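Bazooka, isoform C,LD29223p (Drosophila melanogaster, PDB 5OAK) is a cell-polarity scaffold of the PAR3 family whose first PDZ domain, crystallised here fused to that motif, binds the C-terminal PDZ-binding motif of Par6. Local coordinates at residues D26-Q36 and L49-E57. Numbering follows the deposited sequence.
Sequences DKEHGGGLLVQ and LRRDDRILE
L33 and I55 form an antiparallel hydrogen-bonded pair, I55 N giving to L33 O at 2.7 Å and L33 N to I55 O at 3.1 Å, and the pairing runs on through V35 N to D53 O, while D52 N, inside the type II turn from R50 to D53, gives to V35 O. R54 carries the polar side-chain contacts at the 26-32 loop. R54 CG stands anti to the backbone N (chi1 -176°), and a bend at chi3 brings the guanidinium up to the loop backbone, where R54 NH2 donates in its own plane to G31 O at 2.7 Å. H29 O lies over one guanidinium face and L56 CD2 over the opposite one. D26 OD2 makes a long salt bridge to R54 NH2, 3.7 Å, with its carboxylate turned 45° from the guanidinium; the same carboxylate takes H29 ND1 on the syn lone pair of OD1, and OD2 accepts G31 N. Replacing R54 with an alanine would probably leave G31 O and D26 without this partner and the loop freer to shift. Both strands belong to the antiparallel sheet of the PDZ portion of this fusion, 33-38 also pairing with 21-25. On the L33-I55 face, V35 is the apolar counterpart: V35 CG2 meets I55 CD1 at 3.8 Å and L49 CD2 at 4.3 Å, beside L21. At the far end R51, extended from CG to NE, reaches Q36 O through R51 NH1 at 2.8 Å, on a lone pair in the carbonyl plane.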
loop_
_atom_site.group_PDB
_atom_site.type_symbol
_atom_site.label_atom_id
_atom_site.label_comp_id
_atom_site.label_asym_id
_atom_site.label_seq_id
_atom_site.Cartn_x
_atom_site.Cartn_y
_atom_site.Cartn_z
ATOM N N ASP A 26 6.081 -8.238 1.549
ATOM C CA ASP A 26 6.581 -9.076 0.480
ATOM C C ASP A 26 7.937 -9.660 0.763
ATOM O O ASP A 26 8.961 -9.180 0.312
ATOM C CB ASP A 26 6.647 -8.271 -0.793
ATOM C CG ASP A 26 7.340 -8.982 -1.844
ATOM O OD1 ASP A 26 6.828 -10.046 -2.245
ATOM O OD2 ASP A 26 8.399 -8.468 -2.212
ATOM N N LYS A 27 7.902 -10.806 1.380
ATOM C CA LYS A 27 9.070 -11.458 1.947
ATOM C C LYS A 27 10.000 -11.977 0.861
ATOM O O LYS A 27 11.226 -11.852 0.932
ATOM C CB LYS A 27 8.618 -12.597 2.870
ATOM N N GLU A 28 9.402 -12.553 -0.159
ATOM C CA GLU A 28 10.151 -13.337 -1.110
ATOM C C GLU A 28 10.733 -12.496 -2.248
ATOM O O GLU A 28 11.709 -12.918 -2.897
ATOM C CB GLU A 28 9.229 -14.420 -1.684
ATOM N N HIS A 29 10.177 -11.297 -2.485
ATOM C CA HIS A 29 10.476 -10.612 -3.735
ATOM C C HIS A 29 11.236 -9.330 -3.558
ATOM O O HIS A 29 11.331 -8.529 -4.475
ATOM C CB HIS A 29 9.178 -10.372 -4.486
ATOM C CG HIS A 29 8.437 -11.640 -4.773
ATOM N ND1 HIS A 29 7.459 -12.137 -3.938
ATOM C CD2 HIS A 29 8.582 -12.551 -5.768
ATOM C CE1 HIS A 29 7.019 -13.289 -4.414
ATOM N NE2 HIS A 29 7.680 -13.560 -5.528
ATOM N N GLY A 30 11.781 -9.132 -2.377
ATOM C CA GLY A 30 12.686 -8.005 -2.187
ATOM C C GLY A 30 12.160 -6.918 -1.307
ATOM O O GLY A 30 12.901 -6.000 -0.962
ATOM N N GLY A 31 10.876 -6.994 -0.960
ATOM C CA GLY A 31 10.326 -6.060 -0.011
ATOM C C GLY A 31 9.201 -5.264 -0.594
ATOM O O GLY A 31 8.756 -5.493 -1.747
ATOM N N GLY A 32 8.658 -4.364 0.217
ATOM C CA GLY A 32 7.411 -3.733 -0.185
ATOM C C GLY A 32 6.220 -4.496 0.367
ATOM O O GLY A 32 6.362 -5.335 1.251
ATOM N N LEU A 33 5.038 -4.161 -0.137
ATOM C CA LEU A 33 3.801 -4.769 0.322
ATOM C C LEU A 33 3.143 -5.440 -0.859
ATOM O O LEU A 33 2.972 -4.820 -1.914
ATOM C CB LEU A 33 2.856 -3.709 0.909
ATOM C CG LEU A 33 3.353 -3.065 2.242
ATOM C CD1 LEU A 33 2.499 -1.767 2.545
ATOM C CD2 LEU A 33 3.328 -4.062 3.395
ATOM N N LEU A 34 2.722 -6.682 -0.684
ATOM C CA LEU A 34 1.993 -7.416 -1.724
ATOM C C LEU A 34 0.493 -7.254 -1.504
ATOM O O LEU A 34 -0.016 -7.518 -0.433
ATOM C CB LEU A 34 2.403 -8.897 -1.673
ATOM C CG LEU A 34 1.886 -9.846 -2.729
ATOM C CD1 LEU A 34 2.311 -9.409 -4.105
ATOM C CD2 LEU A 34 2.464 -11.223 -2.387
ATOM N N VAL A 35 -0.229 -6.795 -2.515
ATOM C CA VAL A 35 -1.677 -6.632 -2.357
ATOM C C VAL A 35 -2.374 -7.993 -2.464
ATOM O O VAL A 35 -2.228 -8.694 -3.470
ATOM C CB VAL A 35 -2.204 -5.637 -3.419
ATOM C CG1 VAL A 35 -3.770 -5.510 -3.326
ATOM C CG2 VAL A 35 -1.530 -4.260 -3.212
ATOM N N GLN A 36 -3.113 -8.382 -1.421
ATOM C CA GLN A 36 -3.817 -9.656 -1.478
ATOM C C GLN A 36 -5.259 -9.485 -1.927
ATOM O O GLN A 36 -5.810 -10.335 -2.619
ATOM C CB GLN A 36 -3.793 -10.330 -0.107
ATOM C CG GLN A 36 -2.411 -10.734 0.370
ATOM C CD GLN A 36 -1.792 -11.805 -0.505
ATOM O OE1 GLN A 36 -0.964 -11.517 -1.366
ATOM N NE2 GLN A 36 -2.193 -13.051 -0.286
ATOM N N LEU A 49 -5.653 -0.078 -7.862
ATOM C CA LEU A 49 -4.913 -1.125 -7.160
ATOM C C LEU A 49 -5.532 -2.486 -7.494
ATOM O O LEU A 49 -6.772 -2.624 -7.578
ATOM C CB LEU A 49 -4.966 -0.899 -5.643
ATOM C CG LEU A 49 -3.902 -0.015 -5.037
ATOM C CD1 LEU A 49 -4.194 0.087 -3.566
ATOM C CD2 LEU A 49 -2.474 -0.561 -5.172
ATOM N N ARG A 50 -4.693 -3.498 -7.659
ATOM C CA ARG A 50 -5.129 -4.861 -7.984
ATOM C C ARG A 50 -4.391 -5.902 -7.171
ATOM O O ARG A 50 -3.245 -5.687 -6.759
ATOM C CB ARG A 50 -4.919 -5.143 -9.455
ATOM C CG ARG A 50 -5.791 -4.258 -10.308
ATOM C CD ARG A 50 -6.016 -4.828 -11.641
ATOM N NE ARG A 50 -4.849 -4.629 -12.469
ATOM C CZ ARG A 50 -4.617 -3.543 -13.198
ATOM N NH1 ARG A 50 -5.475 -2.525 -13.185
ATOM N NH2 ARG A 50 -3.521 -3.491 -13.947
ATOM N N ARG A 51 -5.057 -7.035 -6.945
ATOM C CA ARG A 51 -4.417 -8.194 -6.344
ATOM C C ARG A 51 -3.079 -8.500 -7.052
ATOM O O ARG A 51 -2.979 -8.409 -8.289
ATOM C CB ARG A 51 -5.352 -9.397 -6.396
ATOM C CG ARG A 51 -4.716 -10.668 -5.846
ATOM C CD ARG A 51 -5.706 -11.828 -5.755
ATOM N NE ARG A 51 -5.015 -13.101 -5.520
ATOM C CZ ARG A 51 -4.585 -13.561 -4.334
ATOM N NH1 ARG A 51 -4.757 -12.856 -3.205
ATOM N NH2 ARG A 51 -3.983 -14.752 -4.281
ATOM N N ASP A 52 -2.076 -8.862 -6.254
ATOM C CA ASP A 52 -0.707 -9.168 -6.709
ATOM C C ASP A 52 0.128 -7.935 -7.143
ATOM O O ASP A 52 1.296 -8.101 -7.504
ATOM C CB ASP A 52 -0.716 -10.234 -7.829
ATOM C CG ASP A 52 -1.213 -11.590 -7.344
ATOM O OD1 ASP A 52 -0.892 -11.975 -6.201
ATOM O OD2 ASP A 52 -1.939 -12.266 -8.113
ATOM N N ASP A 53 -0.407 -6.714 -7.017
ATOM C CA ASP A 53 0.453 -5.534 -7.084
ATOM C C ASP A 53 1.491 -5.620 -5.963
ATOM O O ASP A 53 1.153 -6.009 -4.844
ATOM C CB ASP A 53 -0.321 -4.257 -6.817
ATOM C CG ASP A 53 -1.195 -3.797 -7.963
ATOM O OD1 ASP A 53 -1.099 -4.314 -9.119
ATOM O OD2 ASP A 53 -1.948 -2.822 -7.686
ATOM N N ARG A 54 2.713 -5.194 -6.238
ATOM C CA ARG A 54 3.707 -5.004 -5.197
ATOM C C ARG A 54 3.902 -3.509 -4.996
ATOM O O ARG A 54 4.347 -2.808 -5.895
ATOM C CB ARG A 54 5.035 -5.663 -5.567
ATOM C CG ARG A 54 6.080 -5.562 -4.470
ATOM C CD ARG A 54 7.101 -6.684 -4.550
ATOM N NE ARG A 54 8.043 -6.466 -5.635
ATOM C CZ ARG A 54 9.289 -6.034 -5.475
ATOM N NH1 ARG A 54 10.063 -5.865 -6.532
ATOM N NH2 ARG A 54 9.759 -5.772 -4.267
ATOM N N ILE A 55 3.553 -3.026 -3.813
ATOM C CA ILE A 55 3.646 -1.596 -3.508
ATOM C C ILE A 55 5.084 -1.310 -3.087
ATOM O O ILE A 55 5.572 -1.905 -2.122
ATOM C CB ILE A 55 2.696 -1.206 -2.376
ATOM C CG1 ILE A 55 1.238 -1.398 -2.835
ATOM C CG2 ILE A 55 2.981 0.241 -1.965
ATOM C CD1 ILE A 55 0.256 -1.348 -1.611
ATOM N N LEU A 56 5.747 -0.391 -3.783
ATOM C CA LEU A 56 7.153 -0.087 -3.545
ATOM C C LEU A 56 7.378 1.231 -2.814
ATOM O O LEU A 56 8.434 1.442 -2.229
ATOM C CB LEU A 56 7.905 -0.056 -4.871
ATOM C CG LEU A 56 7.868 -1.346 -5.684
ATOM C CD1 LEU A 56 8.733 -1.199 -6.923
ATOM C CD2 LEU A 56 8.337 -2.513 -4.835
ATOM N N GLU A 57 6.397 2.117 -2.866
ATOM C CA GLU A 57 6.621 3.483 -2.385
ATOM C C GLU A 57 5.288 4.108 -2.046
ATOM O O GLU A 57 4.293 3.889 -2.785
ATOM C CB GLU A 57 7.362 4.303 -3.469
ATOM C CG GLU A 57 7.732 5.724 -3.115
ATOM C CD GLU A 57 8.555 6.387 -4.226
ATOM O OE1 GLU A 57 8.698 7.628 -4.253
ATOM O OE2 GLU A 57 9.070 5.649 -5.087
#